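Local coordinates for protein citrate lyase (Yersinia pestis, PDB 3QLL) that is a putative citrate lyase beta subunit, probably a magnesium-dependent lyase built on a beta/alpha barrel, at residues N109-D112 with G116-D119; L133-T138 with A142-L147; R149-A154 with T158-I163; S175-T180 with A184-G189. All coordinates share one frame; numbering follows the deposited sequence.

Contact 1: residues N109-D112 with G116-D119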
loop_
_atom_site.group_PDB
_atom_site.type_symbol
_atom_site.label_atom_id
_atom_site.label_comp_id
_atom_site.label_asym_id
_atom_site.label_seq_id
_atom_site.Cartn_x
_atom_site.Cartn_y
_atom_site.Cartn_z
ATOM N N ASN A 109 -7.986 -5.225 28.543
ATOM C CA ASN A 109 -6.615 -4.819 28.341
ATOM C C ASN A 109 -5.822 -5.843 27.507
ATOM O O ASN A 109 -6.268 -6.982 27.269
ATOM C CB ASN A 109 -5.945 -4.584 29.683
ATOM C CG ASN A 109 -6.573 -3.404 30.438
ATOM O OD1 ASN A 109 -6.116 -2.267 30.289
ATOM N ND2 ASN A 109 -7.605 -3.674 31.261
ATOM N N GLY A 110 -4.678 -5.414 26.988
ATOM C CA GLY A 110 -3.902 -6.299 26.132
ATOM C C GLY A 110 -3.509 -7.623 26.790
ATOM O O GLY A 110 -3.292 -7.704 28.008
ATOM N N LEU A 111 -3.481 -8.673 25.968
ATOM C CA LEU A 111 -3.057 -10.004 26.399
ATOM C C LEU A 111 -1.643 -10.008 26.968
ATOM O O LEU A 111 -1.288 -10.823 27.833
ATOM C CB LEU A 111 -3.132 -10.961 25.244
ATOM C CG LEU A 111 -4.246 -11.984 25.312
ATOM C CD1 LEU A 111 -4.240 -12.736 23.977
ATOM C CD2 LEU A 111 -3.996 -12.951 26.477
ATOM N N ASP A 112 -0.846 -9.063 26.494
ATOM C CA ASP A 112 0.509 -8.948 26.963
ATOM C C ASP A 112 0.599 -8.009 28.189
ATOM O O ASP A 112 1.695 -7.582 28.531
ATOM C CB ASP A 112 1.406 -8.448 25.843
ATOM C CG ASP A 112 0.935 -7.126 25.259
ATOM O OD1 ASP A 112 -0.248 -6.755 25.463
ATOM O OD2 ASP A 112 1.739 -6.480 24.546
ATOM N N GLY A 116 -4.722 -7.448 31.445
ATOM C CA GLY A 116 -5.477 -8.282 30.523
ATOM C C GLY A 116 -5.637 -9.721 30.968
ATOM O O GLY A 116 -6.698 -10.318 30.759
ATOM N N ILE A 117 -4.594 -10.294 31.554
ATOM C CA ILE A 117 -4.714 -11.617 32.175
ATOM C C ILE A 117 -5.785 -11.640 33.270
ATOM O O ILE A 117 -6.691 -12.477 33.262
ATOM C CB ILE A 117 -3.377 -12.060 32.773
ATOM C CG1 ILE A 117 -2.323 -12.133 31.643
ATOM C CG2 ILE A 117 -3.496 -13.386 33.542
ATOM C CD1 ILE A 117 -2.439 -13.335 30.675
ATOM N N GLU A 118 -5.698 -10.690 34.188
ATOM C CA GLU A 118 -6.699 -10.532 35.259
ATOM C C GLU A 118 -8.120 -10.349 34.719
ATOM O O GLU A 118 -9.055 -10.993 35.212
ATOM C CB GLU A 118 -6.331 -9.364 36.143
ATOM C CG GLU A 118 -5.026 -9.573 36.885
ATOM C CD GLU A 118 -4.558 -8.299 37.576
ATOM O OE1 GLU A 118 -5.010 -7.196 37.172
ATOM O OE2 GLU A 118 -3.736 -8.389 38.515
ATOM N N ASP A 119 -8.263 -9.479 33.717
ATOM C CA ASP A 119 -9.550 -9.242 33.081
ATOM C C ASP A 119 -10.120 -10.571 32.556
ATOM O O ASP A 119 -11.307 -10.860 32.698
ATOM C CB ASP A 119 -9.434 -8.229 31.944
ATOM C CG ASP A 119 -9.061 -6.833 32.441
ATOM O OD1 ASP A 119 -9.391 -6.495 33.602
ATOM O OD2 ASP A 119 -8.497 -6.038 31.652
#

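Contact 2: residues L133-T138 with A142-L147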
loop_
_atom_site.group_PDB
_atom_site.type_symbol
_atom_site.label_atom_id
_atom_site.label_comp_id
_atom_site.label_asym_id
_atom_site.label_seq_id
_atom_site.Cartn_x
_atom_site.Cartn_y
_atom_site.Cartn_z
ATOM N N LEU A 133 -16.091 -9.237 22.403
ATOM C CA LEU A 133 -14.888 -9.041 23.163
ATOM C C LEU A 133 -13.895 -8.296 22.280
ATOM O O LEU A 133 -13.473 -8.804 21.257
ATOM C CB LEU A 133 -14.299 -10.383 23.596
ATOM C CG LEU A 133 -13.171 -10.129 24.596
ATOM C CD1 LEU A 133 -13.699 -9.291 25.763
ATOM C CD2 LEU A 133 -12.520 -11.399 25.073
ATOM N N VAL A 134 -13.538 -7.081 22.664
ATOM C CA VAL A 134 -12.664 -6.240 21.855
ATOM C C VAL A 134 -11.228 -6.329 22.379
ATOM O O VAL A 134 -10.956 -6.010 23.523
ATOM C CB VAL A 134 -13.147 -4.751 21.834
ATOM C CG1 VAL A 134 -12.279 -3.891 20.933
ATOM C CG2 VAL A 134 -14.596 -4.681 21.391
ATOM N N LEU A 135 -10.330 -6.843 21.547
ATOM C CA LEU A 135 -8.951 -7.064 21.949
ATOM C C LEU A 135 -8.010 -6.009 21.357
ATOM O O LEU A 135 -7.843 -5.953 20.130
ATOM C CB LEU A 135 -8.501 -8.458 21.521
ATOM C CG LEU A 135 -7.058 -8.756 21.925
ATOM C CD1 LEU A 135 -7.010 -8.899 23.456
ATOM C CD2 LEU A 135 -6.494 -9.989 21.177
ATOM N N PRO A 136 -7.371 -5.190 22.213
ATOM C CA PRO A 136 -6.418 -4.164 21.771
ATOM C C PRO A 136 -5.131 -4.775 21.287
ATOM O O PRO A 136 -4.773 -5.899 21.684
ATOM C CB PRO A 136 -6.131 -3.357 23.058
ATOM C CG PRO A 136 -6.385 -4.272 24.120
ATOM C CD PRO A 136 -7.501 -5.195 23.675
ATOM N N LYS A 137 -4.447 -4.026 20.436
ATOM C CA LYS A 137 -3.142 -4.424 19.953
ATOM C C LYS A 137 -3.115 -5.864 19.419
ATOM O O LYS A 137 -2.220 -6.638 19.751
ATOM C CB LYS A 137 -2.092 -4.230 21.055
ATOM C CG LYS A 137 -0.805 -3.626 20.548
ATOM C CD LYS A 137 0.304 -3.630 21.602
ATOM C CE LYS A 137 1.580 -2.967 21.069
ATOM N NZ LYS A 137 1.384 -1.566 20.555
ATOM N N THR A 138 -4.094 -6.221 18.598
ATOM C CA THR A 138 -4.108 -7.526 17.952
ATOM C C THR A 138 -2.991 -7.562 16.905
ATOM O O THR A 138 -2.904 -6.659 16.051
ATOM C CB THR A 138 -5.448 -7.784 17.289
ATOM O OG1 THR A 138 -6.442 -7.808 18.307
ATOM C CG2 THR A 138 -5.446 -9.136 16.566
ATOM N N ALA A 142 -2.817 -15.766 16.179
ATOM C CA ALA A 142 -2.797 -16.481 17.450
ATOM C C ALA A 142 -3.443 -15.625 18.547
ATOM O O ALA A 142 -4.077 -16.158 19.450
ATOM C CB ALA A 142 -1.365 -16.908 17.832
ATOM N N HIS A 143 -3.329 -14.297 18.446
ATOM C CA HIS A 143 -3.999 -13.433 19.460
ATOM C C HIS A 143 -5.466 -13.749 19.558
ATOM O O HIS A 143 -6.010 -13.951 20.646
ATOM C CB HIS A 143 -3.891 -11.974 19.092
ATOM C CG HIS A 143 -2.637 -11.311 19.548
ATOM N ND1 HIS A 143 -1.414 -11.571 18.974
ATOM C CD2 HIS A 143 -2.413 -10.395 20.510
ATOM C CE1 HIS A 143 -0.490 -10.836 19.560
ATOM N NE2 HIS A 143 -1.069 -10.117 20.496
ATOM N N LEU A 144 -6.080 -13.831 18.386
ATOM C CA LEU A 144 -7.505 -14.081 18.290
ATOM C C LEU A 144 -7.819 -15.554 18.601
ATOM O O LEU A 144 -8.841 -15.865 19.195
ATOM C CB LEU A 144 -8.033 -13.682 16.912
ATOM C CG LEU A 144 -7.905 -12.197 16.614
ATOM C CD1 LEU A 144 -8.543 -11.920 15.264
ATOM C CD2 LEU A 144 -8.609 -11.410 17.743
ATOM N N GLN A 145 -6.946 -16.461 18.192
ATOM C CA GLN A 145 -7.252 -17.884 18.416
ATOM C C GLN A 145 -7.198 -18.288 19.878
ATOM O O GLN A 145 -8.023 -19.067 20.340
ATOM C CB GLN A 145 -6.322 -18.779 17.585
ATOM C CG GLN A 145 -6.613 -18.553 16.132
ATOM C CD GLN A 145 -5.479 -18.941 15.174
ATOM O OE1 GLN A 145 -4.336 -19.189 15.572
ATOM N NE2 GLN A 145 -5.798 -18.948 13.883
ATOM N N ILE A 146 -6.267 -17.672 20.598
ATOM C CA ILE A 146 -6.148 -17.818 22.036
ATOM C C ILE A 146 -7.421 -17.394 22.760
ATOM O O ILE A 146 -7.919 -18.130 23.600
ATOM C CB ILE A 146 -4.963 -17.018 22.573
ATOM C CG1 ILE A 146 -3.654 -17.607 22.066
ATOM C CG2 ILE A 146 -4.978 -17.022 24.081
ATOM C CD1 ILE A 146 -2.424 -16.809 22.465
ATOM N N LEU A 147 -7.915 -16.201 22.447
ATOM C CA LEU A 147 -9.177 -15.712 22.993
ATOM C C LEU A 147 -10.349 -16.621 22.657
ATOM O O LEU A 147 -11.188 -16.919 23.536
ATOM C CB LEU A 147 -9.466 -14.315 22.497
ATOM C CG LEU A 147 -8.997 -13.216 23.426
ATOM C CD1 LEU A 147 -9.564 -11.905 22.905
ATOM C CD2 LEU A 147 -9.406 -13.463 24.881
#

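Contact 3: residues R149-A154 with T158-I163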
loop_
_atom_site.group_PDB
_atom_site.type_symbol
_atom_site.label_atom_id
_atom_site.label_comp_id
_atom_site.label_asym_id
_atom_site.label_seq_id
_atom_site.Cartn_x
_atom_site.Cartn_y
_atom_site.Cartn_z
ATOM N N ARG A 149 -10.284 -19.914 21.913
ATOM C CA ARG A 149 -10.230 -21.141 22.731
ATOM C C ARG A 149 -10.552 -20.884 24.215
ATOM O O ARG A 149 -11.201 -21.699 24.856
ATOM C CB ARG A 149 -8.861 -21.835 22.605
ATOM C CG ARG A 149 -8.574 -22.475 21.259
ATOM C CD ARG A 149 -7.072 -22.472 21.027
ATOM N NE ARG A 149 -6.718 -22.968 19.712
ATOM C CZ ARG A 149 -5.553 -22.726 19.121
ATOM N NH1 ARG A 149 -4.629 -21.990 19.739
ATOM N NH2 ARG A 149 -5.315 -23.221 17.912
ATOM N N LEU A 150 -10.097 -19.757 24.753
ATOM C CA LEU A 150 -10.402 -19.443 26.138
ATOM C C LEU A 150 -11.887 -19.329 26.407
ATOM O O LEU A 150 -12.357 -19.729 27.466
ATOM C CB LEU A 150 -9.716 -18.147 26.562
ATOM C CG LEU A 150 -8.219 -18.373 26.781
ATOM C CD1 LEU A 150 -7.550 -17.042 27.102
ATOM C CD2 LEU A 150 -7.962 -19.473 27.838
HETATM N N MSE A 151 -12.630 -18.827 25.439
HETATM C CA MSE A 151 -14.053 -18.653 25.625
HETATM C C MSE A 151 -14.945 -19.682 24.935
HETATM O O MSE A 151 -16.161 -19.486 24.841
HETATM C CB MSE A 151 -14.431 -17.238 25.240
HETATM C CG MSE A 151 -13.957 -16.265 26.286
HETATM SE SE MSE A 151 -14.360 -14.532 25.697
HETATM C CE MSE A 151 -13.491 -14.655 23.964
HETATM N N MSE A 152 -14.347 -20.780 24.479
HETATM C CA MSE A 152 -15.101 -21.855 23.837
HETATM C C MSE A 152 -16.069 -22.476 24.853
HETATM O O MSE A 152 -17.186 -22.864 24.496
HETATM C CB MSE A 152 -14.165 -22.912 23.245
ATOM N N PHE A 153 -15.623 -22.609 26.103
ATOM C CA PHE A 153 -16.539 -22.896 27.209
ATOM C C PHE A 153 -17.041 -21.594 27.835
ATOM O O PHE A 153 -16.327 -20.588 27.819
ATOM C CB PHE A 153 -15.853 -23.766 28.254
ATOM N N ALA A 154 -18.248 -21.629 28.397
ATOM C CA ALA A 154 -18.995 -20.420 28.770
ATOM C C ALA A 154 -19.352 -19.561 27.549
ATOM O O ALA A 154 -19.531 -20.070 26.440
ATOM C CB ALA A 154 -18.219 -19.585 29.796
ATOM N N THR A 158 -19.960 -15.747 22.132
ATOM C CA THR A 158 -19.266 -14.466 22.171
ATOM C C THR A 158 -18.360 -14.291 20.953
ATOM O O THR A 158 -17.502 -15.130 20.675
ATOM C CB THR A 158 -18.419 -14.331 23.423
ATOM O OG1 THR A 158 -19.256 -14.246 24.582
ATOM C CG2 THR A 158 -17.538 -13.096 23.307
ATOM N N ARG A 159 -18.526 -13.181 20.260
ATOM C CA ARG A 159 -17.749 -12.918 19.069
ATOM C C ARG A 159 -16.623 -11.945 19.361
ATOM O O ARG A 159 -16.680 -11.218 20.366
ATOM C CB ARG A 159 -18.650 -12.422 17.934
ATOM C CG ARG A 159 -19.589 -13.501 17.429
ATOM C CD ARG A 159 -20.359 -13.006 16.219
ATOM N NE ARG A 159 -19.512 -12.887 15.026
ATOM C CZ ARG A 159 -19.278 -13.878 14.177
ATOM N NH1 ARG A 159 -19.798 -15.076 14.420
ATOM N NH2 ARG A 159 -18.499 -13.684 13.108
ATOM N N LEU A 160 -15.598 -11.961 18.501
ATOM C CA LEU A 160 -14.403 -11.168 18.722
ATOM C C LEU A 160 -14.307 -9.970 17.810
ATOM O O LEU A 160 -14.792 -9.988 16.689
ATOM C CB LEU A 160 -13.139 -12.024 18.555
ATOM C CG LEU A 160 -13.092 -13.299 19.374
ATOM C CD1 LEU A 160 -11.766 -14.027 19.167
ATOM C CD2 LEU A 160 -13.313 -12.932 20.831
ATOM N N ILE A 161 -13.709 -8.909 18.318
ATOM C CA ILE A 161 -13.302 -7.781 17.505
ATOM C C ILE A 161 -11.827 -7.491 17.790
ATOM O O ILE A 161 -11.455 -7.245 18.944
ATOM C CB ILE A 161 -14.126 -6.497 17.843
ATOM C CG1 ILE A 161 -15.623 -6.739 17.652
ATOM C CG2 ILE A 161 -13.655 -5.328 16.991
ATOM C CD1 ILE A 161 -16.053 -6.954 16.227
ATOM N N GLY A 162 -10.989 -7.483 16.755
ATOM C CA GLY A 162 -9.580 -7.173 16.937
ATOM C C GLY A 162 -9.305 -5.707 16.605
ATOM O O GLY A 162 -10.023 -5.110 15.792
ATOM N N ILE A 163 -8.360 -5.088 17.306
ATOM C CA ILE A 163 -7.936 -3.727 16.959
ATOM C C ILE A 163 -6.565 -3.782 16.288
ATOM O O ILE A 163 -5.591 -4.262 16.880
ATOM C CB ILE A 163 -7.865 -2.796 18.178
ATOM C CG1 ILE A 163 -9.220 -2.720 18.872
ATOM C CG2 ILE A 163 -7.364 -1.398 17.777
ATOM C CD1 ILE A 163 -9.210 -1.786 20.059
#

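Contact 4: residues S175-T180 with A184-G189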
loop_
_atom_site.group_PDB
_atom_site.type_symbol
_atom_site.label_atom_id
_atom_site.label_comp_id
_atom_site.label_asym_id
_atom_site.label_seq_id
_atom_site.Cartn_x
_atom_site.Cartn_y
_atom_site.Cartn_z
ATOM N N SER A 175 -3.531 -12.322 7.822
ATOM C CA SER A 175 -3.672 -13.538 8.606
ATOM C C SER A 175 -4.583 -13.360 9.834
ATOM O O SER A 175 -5.217 -14.339 10.229
ATOM C CB SER A 175 -2.290 -14.095 8.999
ATOM O OG SER A 175 -1.641 -13.421 10.047
ATOM N N ILE A 176 -4.598 -12.172 10.455
ATOM C CA ILE A 176 -5.517 -11.840 11.567
ATOM C C ILE A 176 -7.001 -11.887 11.160
ATOM O O ILE A 176 -7.848 -12.366 11.915
ATOM C CB ILE A 176 -5.172 -10.444 12.163
ATOM C CG1 ILE A 176 -3.832 -10.544 12.887
ATOM C CG2 ILE A 176 -6.304 -9.913 13.069
ATOM C CD1 ILE A 176 -3.180 -9.200 13.216
ATOM N N ALA A 177 -7.316 -11.282 10.012
ATOM C CA ALA A 177 -8.699 -11.235 9.488
ATOM C C ALA A 177 -9.225 -12.625 9.123
ATOM O O ALA A 177 -10.421 -12.841 9.128
ATOM C CB ALA A 177 -8.800 -10.295 8.291
ATOM N N ALA A 178 -8.312 -13.574 8.914
ATOM C CA ALA A 178 -8.668 -14.929 8.538
ATOM C C ALA A 178 -8.509 -15.886 9.744
ATOM O O ALA A 178 -8.605 -17.124 9.599
ATOM C CB ALA A 178 -7.807 -15.400 7.355
ATOM N N ALA A 179 -8.260 -15.318 10.922
ATOM C CA ALA A 179 -7.805 -16.142 12.073
ATOM C C ALA A 179 -8.822 -17.155 12.613
ATOM O O ALA A 179 -8.439 -18.193 13.119
ATOM C CB ALA A 179 -7.326 -15.224 13.219
ATOM N N THR A 180 -10.064 -16.721 12.757
ATOM C CA THR A 180 -11.149 -17.565 13.271
ATOM C C THR A 180 -12.505 -17.037 12.819
ATOM O O THR A 180 -12.680 -15.836 12.707
ATOM C CB THR A 180 -11.067 -17.669 14.824
ATOM O OG1 THR A 180 -12.265 -18.264 15.315
ATOM C CG2 THR A 180 -10.986 -16.312 15.429
ATOM N N ALA A 184 -15.558 -11.009 14.160
ATOM C CA ALA A 184 -16.734 -10.371 13.566
ATOM C C ALA A 184 -16.471 -8.978 12.992
ATOM O O ALA A 184 -17.368 -8.344 12.486
ATOM C CB ALA A 184 -17.865 -10.291 14.607
ATOM N N GLY A 185 -15.223 -8.539 13.027
ATOM C CA GLY A 185 -14.861 -7.218 12.560
ATOM C C GLY A 185 -13.535 -6.759 13.143
ATOM O O GLY A 185 -13.042 -7.293 14.146
ATOM N N LEU A 186 -12.934 -5.777 12.483
ATOM C CA LEU A 186 -11.699 -5.171 12.954
ATOM C C LEU A 186 -11.854 -3.632 13.060
ATOM O O LEU A 186 -12.328 -2.974 12.128
ATOM C CB LEU A 186 -10.557 -5.519 12.015
ATOM C CG LEU A 186 -10.120 -6.984 11.985
ATOM C CD1 LEU A 186 -9.080 -7.196 10.888
ATOM C CD2 LEU A 186 -9.550 -7.421 13.377
ATOM N N ILE A 187 -11.378 -3.074 14.159
ATOM C CA ILE A 187 -11.335 -1.651 14.354
ATOM C C ILE A 187 -9.911 -1.137 14.015
ATOM O O ILE A 187 -8.918 -1.813 14.287
ATOM C CB ILE A 187 -11.696 -1.267 15.825
ATOM C CG1 ILE A 187 -13.116 -1.720 16.160
ATOM C CG2 ILE A 187 -11.562 0.221 16.056
ATOM C CD1 ILE A 187 -13.447 -1.660 17.624
ATOM N N PHE A 188 -9.823 -0.010 13.307
ATOM C CA PHE A 188 -8.541 0.647 13.055
ATOM C C PHE A 188 -8.175 1.486 14.245
ATOM O O PHE A 188 -8.993 2.269 14.750
ATOM C CB PHE A 188 -8.637 1.547 11.839
ATOM C CG PHE A 188 -7.324 2.171 11.412
ATOM C CD1 PHE A 188 -6.206 1.381 11.163
ATOM C CD2 PHE A 188 -7.226 3.548 11.213
ATOM C CE1 PHE A 188 -5.000 1.947 10.736
ATOM C CE2 PHE A 188 -6.013 4.126 10.787
ATOM C CZ PHE A 188 -4.905 3.327 10.549
ATOM N N GLY A 189 -6.947 1.366 14.718
ATOM C CA GLY A 189 -6.540 2.247 15.812
ATOM C C GLY A 189 -5.585 3.319 15.286
ATOM O O GLY A 189 -4.354 3.172 15.419
#

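Contact 1: residues N109-D112 with G116-D119
Asn109 and Asp119 meet through two hydrogen bonds that end on one carboxylate oxygen. Asn109 ND2 lies 2.6 Å from Asp119 OD2, and the bond is nearly straight, 174° at the hydrogen. It runs in the plane of the Asn109 amide and reaches the syn lone pair of OD2. The backbone Asn109 N gives a longer bond of 3.3 Å to the anti lone pair of the same Asp119 OD2. Main chain and side chain of Asn109 thus grip one oxygen together. The amide and carboxylate planes stand 31° apart. Outside the pair, Asp119 OD1 makes a salt bridge with Arg87, and Asn109 OD1 accepts from Lys83. The Asn109 side chain is about 7 Å from that of Arg107, a predicted substrate-binding residue.

The backbones also come close. The bare CA of Gly116 lies against Gly110 O at 3.4 Å, a CH...O contact with 155° at the hydrogen.

The apolar part is loose. Leu111 CD2 and Ile117 CD1 are 4.5 Å apart.

The contact folds the loop after strand 104-107 back onto the first turns of helix 114-125.

Contact 2: residues L133-T138 with A142-L147
Leu133, Leu135 and Thr138 face His143, Leu144 and Leu147 in a strand-to-helix unit of the closed eight-stranded parallel barrel, the TIM-barrel arrangement. Strand 132-135 and helix 141-150 run roughly antiparallel; the axes of their segments are 10.5 Å apart at an angle of 148°.

The contact is mainly apolar. Leu147 CD1 lies 3.7 Å from Leu133 CD2 and 3.9 Å from Leu135 CB, so one methyl touches both strand leucines. The side chains of Leu133 and Leu147 cross at about a right angle. Leu135 has CG anti to the backbone N (chi1 -180°), which sends CG toward the helix. Leu135 CD2 then lies 3.9 Å from His143 CB. That methyl also lies at the edge of the His143 ring, near its plane. Thr138 CG2 packs 3.9 Å from Leu144 CG, and Ile176 of helix 173-177 touches both of these residues.

The polar groups find partners off the interface. His143 ND1 is hydrogen-bonded to Ser140 OG. The backbone N of Lys137 bonds to Glu165, a predicted magnesium and substrate ligand, so this part of the chain borders the probable active site. Within 133-138, Thr138 OG1 donates back to Leu135 O over 3.0 Å and approaches from above the carbonyl plane, 46° out of it.

Contact 3: residues R149-A154 with T158-I163
Met151, a selenomethionine, reaches Leu160 and Thr158 through the far end of its side chain. Its CE methyl lies 3.6 Å from Leu160 CD2, the closest approach between the two segments. This contact is apolar. The Met151 selenium sits 4.2 Å from Thr158 CG2, a looser contact of selenium with a methyl. All three residues are buried. The Met151 and Leu160 side chains meet at a slant.

The shape of the selenomethionine explains the reach. Its chain runs extended as far as the selenium, with chi2 at 176°. It then bends at chi3 (-54°), and the bend turns CE toward the leucine. On the strand side, Leu160 does not set out directly toward 149-154, but its CD2 end comes near.

The next shell holds these groups in position. Met151 is the first residue after helix 141-150 to leave helical backbone angles, so its side chain leaves from the point where the helix gives way to loop. A 3.3 Å hydrogen bond from Met152 N to Arg149 O spans this point. Thr158 is fixed at its polar end, since OG1 bonds to the carbonyl of Pro130 and CG2 is left to face the selenium. Leu129 touches both Met151 and Thr158.

Farther out, Leu133 on strand 132-135 packs against both Met151 and Leu160. Strand 159-164 lies between strands 132-135 and 183-188, with backbone hydrogen bonds to each. The contact therefore joins the end of helix 141-150 to the start of the next barrel strand.

Contact 4: residues S175-T180 with A184-G189
A short helix on the outside of the parallel beta/alpha barrel meets a barrel strand here. Helix 173-177 packs on strand 183-188, and Leu186 is the strand residue that makes the contact. Its side chain points toward the helix and forks between two neighbours. Leu186 CD2 lies 4.1 Å from Ile176 CG2. Its other methyl, Leu186 CD1, lies 4.1 Å from Ala177 CB. The two branches thus touch consecutive residues of the chain. Leu186 holds CG anti to its carbonyl carbon (chi1 -68°), and from there both methyls reach the helix. The Ile176 and Leu186 side chains lie at a slant to each other. Ile176 meets the leucine with its CG2 branch, which stands anti to the backbone N.

The interface is small and wholly apolar, about 99 Å² over both sides. All three residues are buried. A 3.1 Å hydrogen bond from Ala179 N to Ile176 O follows in the chain.

The surroundings complete the layer. Leu213 of helix 203-220 packs on Leu186, and Asn220 of the same helix touches Ala177. Ile176 also touches Ile164 of strand 159-164, the neighbour of strand 183-188 in the barrel. Helix 141-150 flanks the short helix as well. The short helix therefore lies between helices 141-150 and 203-220, against strands 159-164 and 183-188.

The four contacts come one after another along the chain, from contact 1 to contact 4, and all belong to one beta/alpha barrel. Contacts 2 and 3 share helix 141-150, with centres 8 Å apart. Strands 132-135, 159-164 and 183-188 are consecutive in the sheet, and backbone hydrogen bonds tie contact 2 to contact 3 and contact 3 to contact 4. Contacts 2 and 4 have centres 9 Å apart and meet where Gln145 NE2 bonds to Ala179 O. Contact 1 touches contact 2 through Pro136, and its centre is 18 Å from that of contact 4. Contacts 1 and 2 lie nearest the predicted metal and substrate residues; contacts 2, 3 and 4 all pack helix or helix end against barrel strands.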